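PDB 5CB8: probable adenylyl-sulfate kinase from Synechocystis sp., which catalyses the ATP-dependent 3'-phosphorylation of adenosine 5'-phosphosulfate, giving 3'-phosphoadenylyl sulfate, the activated form of sulfate. Local coordinates for residues B[25-30]-B[120-125]. Residues are numbered along the deposited sequence; the frame is centred on the assembly and turned at random.
Sequences GVTIWL and GDFLEV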
ATOM      1  N   GLY B  25      -8.397   9.549 -11.332  1.00 23.71           N
ATOM      2  CA  GLY B  25      -7.673   8.366 -10.896  1.00 22.53           C
ATOM      3  C   GLY B  25      -8.030   7.130 -11.703  1.00 26.73           C
ATOM      4  O   GLY B  25      -9.192   6.934 -12.074  1.00 22.41           O
ATOM      5  N   VAL B  26      -7.030   6.293 -11.965  1.00 20.62           N
ATOM      6  CA  VAL B  26      -7.230   5.071 -12.727  1.00 19.46           C
ATOM      7  C   VAL B  26      -6.053   4.122 -12.522  1.00 19.22           C
ATOM      8  O   VAL B  26      -4.896   4.551 -12.436  1.00 21.72           O
ATOM      9  CB  VAL B  26      -7.463   5.382 -14.249  1.00 22.04           C
ATOM     10  CG1 VAL B  26      -6.284   6.131 -14.844  1.00 22.16           C
ATOM     11  CG2 VAL B  26      -7.748   4.106 -15.034  1.00 20.68           C
ATOM     12  N   THR B  27      -6.349   2.833 -12.398  1.00 17.70           N
ATOM     13  CA  THR B  27      -5.303   1.817 -12.372  1.00 16.81           C
ATOM     14  C   THR B  27      -5.159   1.217 -13.765  1.00 24.81           C
ATOM     15  O   THR B  27      -6.118   0.668 -14.316  1.00 22.06           O
ATOM     16  CB  THR B  27      -5.629   0.714 -11.365  1.00 16.40           C
ATOM     17  OG1 THR B  27      -5.537   1.257 -10.037  1.00 19.99           O
ATOM     18  CG2 THR B  27      -4.654  -0.457 -11.500  1.00 16.13           C
ATOM     19  N   ILE B  28      -3.969   1.349 -14.340  1.00 19.73           N
ATOM     20  CA  ILE B  28      -3.669   0.758 -15.640  1.00 17.71           C
ATOM     21  C   ILE B  28      -2.888  -0.524 -15.366  1.00 16.71           C
ATOM     22  O   ILE B  28      -1.752  -0.468 -14.885  1.00 17.38           O
ATOM     23  CB  ILE B  28      -2.845   1.732 -16.506  1.00 19.21           C
ATOM     24  CG1 ILE B  28      -3.587   3.072 -16.637  1.00 20.16           C
ATOM     25  CG2 ILE B  28      -2.550   1.128 -17.889  1.00 17.85           C
ATOM     26  CD1 ILE B  28      -2.737   4.181 -17.218  1.00 22.10           C
ATOM     27  N   TRP B  29      -3.503  -1.673 -15.658  1.00 14.55           N
ATOM     28  CA  TRP B  29      -3.010  -2.961 -15.168  1.00 13.85           C
ATOM     29  C   TRP B  29      -2.447  -3.830 -16.291  1.00 14.62           C
ATOM     30  O   TRP B  29      -3.205  -4.401 -17.085  1.00 16.63           O
ATOM     31  CB  TRP B  29      -4.136  -3.725 -14.451  1.00 13.67           C
ATOM     32  CG  TRP B  29      -3.663  -4.945 -13.710  1.00 13.13           C
ATOM     33  CD1 TRP B  29      -3.304  -6.151 -14.251  1.00 12.99           C
ATOM     34  CD2 TRP B  29      -3.488  -5.077 -12.290  1.00 13.18           C
ATOM     35  NE1 TRP B  29      -2.918  -7.021 -13.255  1.00 16.06           N
ATOM     36  CE2 TRP B  29      -3.022  -6.384 -12.045  1.00 15.36           C
ATOM     37  CE3 TRP B  29      -3.682  -4.208 -11.206  1.00 14.21           C
ATOM     38  CZ2 TRP B  29      -2.737  -6.847 -10.759  1.00 12.84           C
ATOM     39  CZ3 TRP B  29      -3.407  -4.671  -9.927  1.00 13.86           C
ATOM     40  CH2 TRP B  29      -2.943  -5.981  -9.713  1.00 13.42           C
ATOM     41  N   LEU B  30      -1.120  -3.935 -16.351  1.00 13.78           N
ATOM     42  CA  LEU B  30      -0.470  -4.721 -17.395  1.00 16.17           C
ATOM     43  C   LEU B  30      -0.233  -6.158 -16.916  1.00 15.86           C
ATOM     44  O   LEU B  30       0.474  -6.394 -15.929  1.00 15.03           O
ATOM     45  CB  LEU B  30       0.851  -4.072 -17.826  1.00 15.77           C
ATOM     46  CG  LEU B  30       0.724  -2.953 -18.872  1.00 18.49           C
ATOM     47  CD1 LEU B  30      -0.081  -1.785 -18.343  1.00 18.32           C
ATOM     48  CD2 LEU B  30       2.087  -2.459 -19.342  1.00 18.05           C
ATOM     49  N   GLY B 120     -12.706  -0.355  -9.896  1.00 17.70           N
ATOM     50  CA  GLY B 120     -13.688   0.285 -10.762  1.00 19.11           C
ATOM     51  C   GLY B 120     -13.029   1.028 -11.910  1.00 23.49           C
ATOM     52  O   GLY B 120     -13.155   0.635 -13.079  1.00 21.49           O
ATOM     53  N   ASP B 121     -12.327   2.109 -11.593  1.00 17.65           N
ATOM     54  CA  ASP B 121     -11.556   2.810 -12.616  1.00 20.11           C
ATOM     55  C   ASP B 121     -10.269   2.048 -12.881  1.00 17.06           C
ATOM     56  O   ASP B 121      -9.218   2.326 -12.288  1.00 20.23           O
ATOM     57  CB  ASP B 121     -11.275   4.239 -12.180  1.00 22.04           C
ATOM     58  CG  ASP B 121     -12.537   5.015 -11.977  1.00 26.60           C
ATOM     59  OD1 ASP B 121     -13.191   5.334 -12.990  1.00 28.28           O
ATOM     60  OD2 ASP B 121     -12.890   5.272 -10.811  1.00 25.47           O
ATOM     61  N   PHE B 122     -10.369   1.098 -13.799  1.00 20.70           N
ATOM     62  CA  PHE B 122      -9.360   0.069 -13.964  1.00 17.61           C
ATOM     63  C   PHE B 122      -9.328  -0.293 -15.435  1.00 21.35           C
ATOM     64  O   PHE B 122     -10.380  -0.527 -16.046  1.00 18.86           O
ATOM     65  CB  PHE B 122      -9.794  -1.143 -13.134  1.00 15.87           C
ATOM     66  CG  PHE B 122      -8.847  -2.310 -13.180  1.00 15.18           C
ATOM     67  CD1 PHE B 122      -8.867  -3.196 -14.251  1.00 19.95           C
ATOM     68  CD2 PHE B 122      -7.988  -2.559 -12.120  1.00 18.45           C
ATOM     69  CE1 PHE B 122      -8.015  -4.286 -14.282  1.00 17.72           C
ATOM     70  CE2 PHE B 122      -7.133  -3.649 -12.141  1.00 20.26           C
ATOM     71  CZ  PHE B 122      -7.154  -4.517 -13.225  1.00 18.83           C
ATOM     72  N   LEU B 123      -8.131  -0.321 -16.008  1.00 19.29           N
ATOM     73  CA  LEU B 123      -7.950  -0.696 -17.406  1.00 18.57           C
ATOM     74  C   LEU B 123      -7.042  -1.910 -17.468  1.00 20.04           C
ATOM     75  O   LEU B 123      -5.877  -1.835 -17.059  1.00 21.15           O
ATOM     76  CB  LEU B 123      -7.289   0.443 -18.187  1.00 23.18           C
ATOM     77  CG  LEU B 123      -8.123   1.667 -18.532  1.00 27.92           C
ATOM     78  CD1 LEU B 123      -7.377   2.550 -19.536  1.00 30.30           C
ATOM     79  CD2 LEU B 123      -9.455   1.200 -19.091  1.00 30.94           C
ATOM     80  N   GLU B 124      -7.560  -3.023 -17.980  1.00 16.96           N
ATOM     81  CA  GLU B 124      -6.762  -4.240 -18.110  1.00 18.69           C
ATOM     82  C   GLU B 124      -6.025  -4.218 -19.448  1.00 20.11           C
ATOM     83  O   GLU B 124      -6.647  -4.180 -20.512  1.00 19.24           O
ATOM     84  CB  GLU B 124      -7.656  -5.486 -18.031  1.00 15.07           C
ATOM     85  CG  GLU B 124      -6.894  -6.819 -18.085  1.00 18.69           C
ATOM     86  CD  GLU B 124      -7.828  -8.023 -18.055  1.00 23.30           C
ATOM     87  OE1 GLU B 124      -8.877  -7.994 -18.735  1.00 23.00           O
ATOM     88  OE2 GLU B 124      -7.514  -9.008 -17.357  1.00 23.63           O
ATOM     89  N   VAL B 125      -4.701  -4.247 -19.392  1.00 16.64           N
ATOM     90  CA  VAL B 125      -3.898  -4.231 -20.602  1.00 14.99           C
ATOM     91  C   VAL B 125      -3.227  -5.598 -20.742  1.00 18.12           C
ATOM     92  O   VAL B 125      -2.412  -5.980 -19.903  1.00 16.68           O
ATOM     93  CB  VAL B 125      -2.835  -3.113 -20.537  1.00 15.11           C
ATOM     94  CG1 VAL B 125      -2.006  -3.081 -21.819  1.00 17.44           C
ATOM     95  CG2 VAL B 125      -3.507  -1.751 -20.308  1.00 20.40           C
TER
HETATM   96  O   HOH W   1     -11.059   7.827 -10.130  1.00 44.39           O
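F122 and W29 meet on one face of two parallel strands, 26-30 and 122-125. With CG anti to the backbone N (chi1 -179°), F122 slants across to the neighbouring strand and brings its CZ 3.4 Å from W29 CB, whereas the W29 indole leads away from the F122 strand. Farther out, F122 CE2 reaches W29 CE3 at 3.6 Å; the phenyl and five-membered indole planes are inclined by only 29°, but the rings are offset so far that little of one lies over the other. T27 CG2 fills in beside both, 4.0 Å from F122 CD2 and in plane at the indole edge. Helices 76-94 and 109-119 pack on this side, and W29 NE1 hydrogen-bonds S106 OG. The other face is aliphatic: V125 CG2 lies 3.9 Å from I28 CG2, and L30 CD1 is 3.8 Å from V125 CB, under helix 178-191. T27 N and W29 N donate hydrogen bonds to D121 O and L123 O; T27 O and W29 O accept from L123 N and V125 N. D121 OD1 is hydrogen-bonded to Y194 OH. These are neighbouring strands of the parallel sheet at the core of the P-loop kinase fold; 26-31 leads into the probable ATP-binding loop and carries W29 to the probable phosphoserine site, S106.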